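Local structure of hemolysin activator protein CdiB (Acinetobacter baumannii ACICU, 6WIL) at residues N109-I121 with A165-G177. The protein probably secretes its partner CdiA toxin across the outer membrane as the TpsB transporter of a contact-dependent growth inhibition system. Numbering follows the deposited sequence.
Sequences NELLKKGFITSQI and AGDIVNLKRLDQG. With SO4 (sulfate ion), chain B.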
# COMPACT_ATOMS: atom_id res chain seq x y z
N ASN A 109 -29.69 9.20 -0.46
CA ASN A 109 -28.61 8.42 -1.08
C ASN A 109 -27.37 9.27 -1.26
O ASN A 109 -26.24 8.79 -1.07
CB ASN A 109 -29.08 7.85 -2.42
CG ASN A 109 -27.98 7.12 -3.16
OD1 ASN A 109 -27.67 5.97 -2.85
ND2 ASN A 109 -27.40 7.77 -4.16
N GLU A 110 -27.55 10.54 -1.61
CA GLU A 110 -26.41 11.45 -1.72
C GLU A 110 -25.77 11.68 -0.35
O GLU A 110 -24.54 11.85 -0.25
CB GLU A 110 -26.85 12.78 -2.33
CG GLU A 110 -25.71 13.58 -2.90
CD GLU A 110 -24.89 12.78 -3.89
OE1 GLU A 110 -25.47 12.25 -4.86
OE2 GLU A 110 -23.66 12.65 -3.67
N LEU A 111 -26.58 11.68 0.70
CA LEU A 111 -26.05 11.79 2.06
C LEU A 111 -25.17 10.59 2.39
O LEU A 111 -24.07 10.73 2.93
CB LEU A 111 -27.20 11.93 3.05
CG LEU A 111 -26.92 12.60 4.39
CD1 LEU A 111 -26.42 14.02 4.17
CD2 LEU A 111 -28.18 12.61 5.25
N LEU A 112 -25.66 9.38 2.07
CA LEU A 112 -24.87 8.18 2.29
C LEU A 112 -23.66 8.12 1.36
O LEU A 112 -22.63 7.54 1.72
CB LEU A 112 -25.74 6.94 2.09
CG LEU A 112 -26.98 6.85 2.98
CD1 LEU A 112 -27.78 5.59 2.67
CD2 LEU A 112 -26.57 6.89 4.45
N LYS A 113 -23.76 8.72 0.17
CA LYS A 113 -22.63 8.76 -0.75
C LYS A 113 -21.43 9.44 -0.11
O LYS A 113 -20.29 8.98 -0.26
CB LYS A 113 -23.02 9.49 -2.04
CG LYS A 113 -23.19 8.59 -3.25
CD LYS A 113 -23.34 9.43 -4.51
CE LYS A 113 -23.66 8.57 -5.72
NZ LYS A 113 -24.36 9.36 -6.77
N LYS A 114 -21.66 10.53 0.62
CA LYS A 114 -20.58 11.25 1.28
C LYS A 114 -20.24 10.67 2.65
O LYS A 114 -19.31 11.17 3.30
CB LYS A 114 -20.94 12.73 1.40
CG LYS A 114 -20.38 13.60 0.28
CD LYS A 114 -20.87 13.14 -1.09
CE LYS A 114 -20.15 13.87 -2.21
NZ LYS A 114 -20.27 15.35 -2.06
N GLY A 115 -20.96 9.65 3.11
CA GLY A 115 -20.59 8.92 4.30
C GLY A 115 -21.37 9.21 5.57
O GLY A 115 -21.01 8.66 6.63
N PHE A 116 -22.41 10.03 5.52
CA PHE A 116 -23.15 10.40 6.73
C PHE A 116 -24.25 9.36 6.97
O PHE A 116 -25.43 9.57 6.70
CB PHE A 116 -23.70 11.82 6.61
CG PHE A 116 -22.64 12.85 6.32
CD1 PHE A 116 -21.94 13.46 7.35
CD2 PHE A 116 -22.34 13.20 5.01
CE1 PHE A 116 -20.97 14.41 7.08
CE2 PHE A 116 -21.37 14.14 4.73
CZ PHE A 116 -20.68 14.75 5.77
N ILE A 117 -23.83 8.22 7.52
CA ILE A 117 -24.70 7.06 7.63
C ILE A 117 -25.73 7.17 8.75
O ILE A 117 -26.70 6.40 8.76
CB ILE A 117 -23.87 5.78 7.84
CG1 ILE A 117 -22.81 6.01 8.92
CG2 ILE A 117 -23.24 5.33 6.53
CD1 ILE A 117 -22.05 4.77 9.30
N THR A 118 -25.55 8.09 9.70
CA THR A 118 -26.50 8.27 10.79
C THR A 118 -27.27 9.58 10.67
O THR A 118 -28.00 9.94 11.60
CB THR A 118 -25.80 8.20 12.14
OG1 THR A 118 -24.88 9.30 12.26
CG2 THR A 118 -25.04 6.89 12.27
N SER A 119 -27.12 10.30 9.57
CA SER A 119 -27.90 11.49 9.30
C SER A 119 -29.09 11.14 8.41
O SER A 119 -29.10 10.11 7.73
CB SER A 119 -27.03 12.57 8.65
OG SER A 119 -26.16 13.16 9.60
N GLN A 120 -30.10 12.01 8.43
CA GLN A 120 -31.35 11.75 7.73
C GLN A 120 -31.91 13.03 7.14
O GLN A 120 -32.01 14.05 7.84
CB GLN A 120 -32.38 11.11 8.67
CG GLN A 120 -33.73 10.82 8.01
CD GLN A 120 -33.65 9.69 7.00
OE1 GLN A 120 -33.19 8.59 7.30
NE2 GLN A 120 -34.12 9.96 5.78
N ILE A 121 -32.26 12.98 5.86
CA ILE A 121 -32.94 14.09 5.21
C ILE A 121 -34.41 14.05 5.59
O ILE A 121 -35.08 13.02 5.43
CB ILE A 121 -32.76 14.03 3.68
CG1 ILE A 121 -31.28 14.16 3.30
CG2 ILE A 121 -33.58 15.11 3.00
CD1 ILE A 121 -30.70 15.52 3.61
N ALA A 165 -15.69 12.86 20.39
CA ALA A 165 -17.06 12.90 20.87
C ALA A 165 -17.69 14.24 20.51
O ALA A 165 -17.07 15.30 20.64
CB ALA A 165 -17.09 12.67 22.38
N GLY A 166 -18.94 14.19 20.04
CA GLY A 166 -19.64 15.37 19.60
C GLY A 166 -19.52 15.70 18.13
O GLY A 166 -20.22 16.60 17.65
N ASP A 167 -18.65 15.01 17.39
CA ASP A 167 -18.51 15.25 15.97
C ASP A 167 -19.64 14.58 15.20
O ASP A 167 -20.40 13.75 15.72
CB ASP A 167 -17.16 14.74 15.46
CG ASP A 167 -16.01 15.66 15.82
OD1 ASP A 167 -16.25 16.65 16.55
OD2 ASP A 167 -14.88 15.40 15.37
N ILE A 168 -19.74 14.93 13.92
CA ILE A 168 -20.74 14.33 13.04
C ILE A 168 -20.22 12.98 12.56
O ILE A 168 -19.07 12.86 12.13
CB ILE A 168 -21.05 15.26 11.86
CG1 ILE A 168 -21.58 16.60 12.38
CG2 ILE A 168 -22.06 14.61 10.92
CD1 ILE A 168 -21.67 17.68 11.33
N VAL A 169 -21.07 11.96 12.65
CA VAL A 169 -20.67 10.60 12.28
C VAL A 169 -20.47 10.52 10.78
O VAL A 169 -21.40 10.77 10.00
CB VAL A 169 -21.71 9.58 12.76
CG1 VAL A 169 -21.40 8.21 12.18
CG2 VAL A 169 -21.75 9.53 14.27
N ASN A 170 -19.26 10.15 10.36
CA ASN A 170 -18.94 9.93 8.95
C ASN A 170 -18.22 8.60 8.80
O ASN A 170 -17.26 8.32 9.53
CB ASN A 170 -18.08 11.06 8.39
CG ASN A 170 -18.07 11.07 6.88
OD1 ASN A 170 -17.41 10.24 6.25
ND2 ASN A 170 -18.80 12.01 6.29
N LEU A 171 -18.66 7.79 7.83
CA LEU A 171 -18.12 6.45 7.65
C LEU A 171 -16.68 6.46 7.16
O LEU A 171 -15.96 5.47 7.38
CB LEU A 171 -19.00 5.67 6.68
CG LEU A 171 -18.73 4.17 6.53
CD1 LEU A 171 -18.85 3.46 7.87
CD2 LEU A 171 -19.69 3.56 5.52
N LYS A 172 -16.24 7.52 6.49
CA LYS A 172 -14.85 7.59 6.03
C LYS A 172 -13.89 7.73 7.21
O LYS A 172 -12.80 7.15 7.21
CB LYS A 172 -14.66 8.74 5.05
CG LYS A 172 -15.20 8.48 3.65
CD LYS A 172 -14.91 9.67 2.74
CE LYS A 172 -16.19 10.36 2.30
NZ LYS A 172 -16.97 9.52 1.35
N ARG A 173 -14.29 8.50 8.22
CA ARG A 173 -13.46 8.67 9.41
C ARG A 173 -13.53 7.46 10.33
O ARG A 173 -12.53 7.11 10.96
CB ARG A 173 -13.88 9.93 10.16
CG ARG A 173 -13.81 11.18 9.29
CD ARG A 173 -14.06 12.45 10.07
NE ARG A 173 -13.75 13.62 9.26
CZ ARG A 173 -12.63 14.33 9.35
NH1 ARG A 173 -11.70 14.00 10.23
NH2 ARG A 173 -12.44 15.37 8.55
N LEU A 174 -14.69 6.79 10.40
CA LEU A 174 -14.76 5.54 11.15
C LEU A 174 -13.83 4.49 10.56
O LEU A 174 -13.11 3.80 11.29
CB LEU A 174 -16.20 5.02 11.17
CG LEU A 174 -17.29 5.90 11.77
CD1 LEU A 174 -18.58 5.10 11.94
CD2 LEU A 174 -16.84 6.50 13.08
N ASP A 175 -13.83 4.37 9.23
CA ASP A 175 -12.99 3.37 8.58
C ASP A 175 -11.51 3.69 8.74
O ASP A 175 -10.69 2.79 8.96
CB ASP A 175 -13.34 3.27 7.09
CG ASP A 175 -14.63 2.51 6.84
OD1 ASP A 175 -15.21 1.96 7.80
OD2 ASP A 175 -15.05 2.45 5.67
N GLN A 176 -11.15 4.97 8.64
CA GLN A 176 -9.76 5.37 8.84
C GLN A 176 -9.29 5.03 10.24
O GLN A 176 -8.25 4.39 10.43
CB GLN A 176 -9.60 6.86 8.56
CG GLN A 176 -8.16 7.32 8.59
CD GLN A 176 -7.33 6.65 7.50
OE1 GLN A 176 -7.86 6.29 6.44
NE2 GLN A 176 -6.04 6.49 7.75
N GLY A 177 -10.06 5.45 11.25
CA GLY A 177 -9.70 5.14 12.62
C GLY A 177 -9.69 3.65 12.90
O GLY A 177 -8.81 3.15 13.62
S SO4 B . -8.45 16.10 9.30
O1 SO4 B . -9.16 15.75 8.07
O2 SO4 B . -7.01 16.08 9.05
O3 SO4 B . -8.80 15.13 10.34
O4 SO4 B . -8.85 17.43 9.74
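The amide of Asn-170 stands nearly upright on one face of the Phe-116 ring, the two planes 84° apart, with ND2 offset toward the rim and 3.3 Å from CE1. At the ring's edge lie CG2 of Ile-168 and, in plane, the carbonyl O of Leu-111; Phe-76 adds an edge-to-face partner. ND2 of Asn-170 gives a hydrogen bond to Lys-114 O (3.1 Å), tilted 28° from the Lys-114 carbonyl plane, while its OD1 accepts from Lys-172 N at 3.0 Å, the donor lying in the plane of the Asn-170 side-chain carbonyl, on a lone pair. One amide thus uses both its ends: it caps the start of helix 171-181 and ties it to the turn that follows helix 97-113. A chi1 of -164°, which sets CG opposite the backbone N, carries the amide over the ring and between the two partners. Beside it, Leu-171 N bonds to Gly-115 O at 2.8 Å, so two successive carbonyls, of Lys-114 and Gly-115, are engaged. Away from the ring, CD1 of Ile-117 meets CD1 of Leu-171 at 3.7 Å, the side chains crossing at about a right angle, and Thr-118 OG1 sits against Val-169 CB (3.2 Å). Farther along, Arg-173 presents its guanidinium edge to a sulfate, probably from the crystallisation liquor and also bound by Arg-321. A Schellman motif at Gly-115 thus meets an Asn N-cap where the two consecutive POTRA domains join.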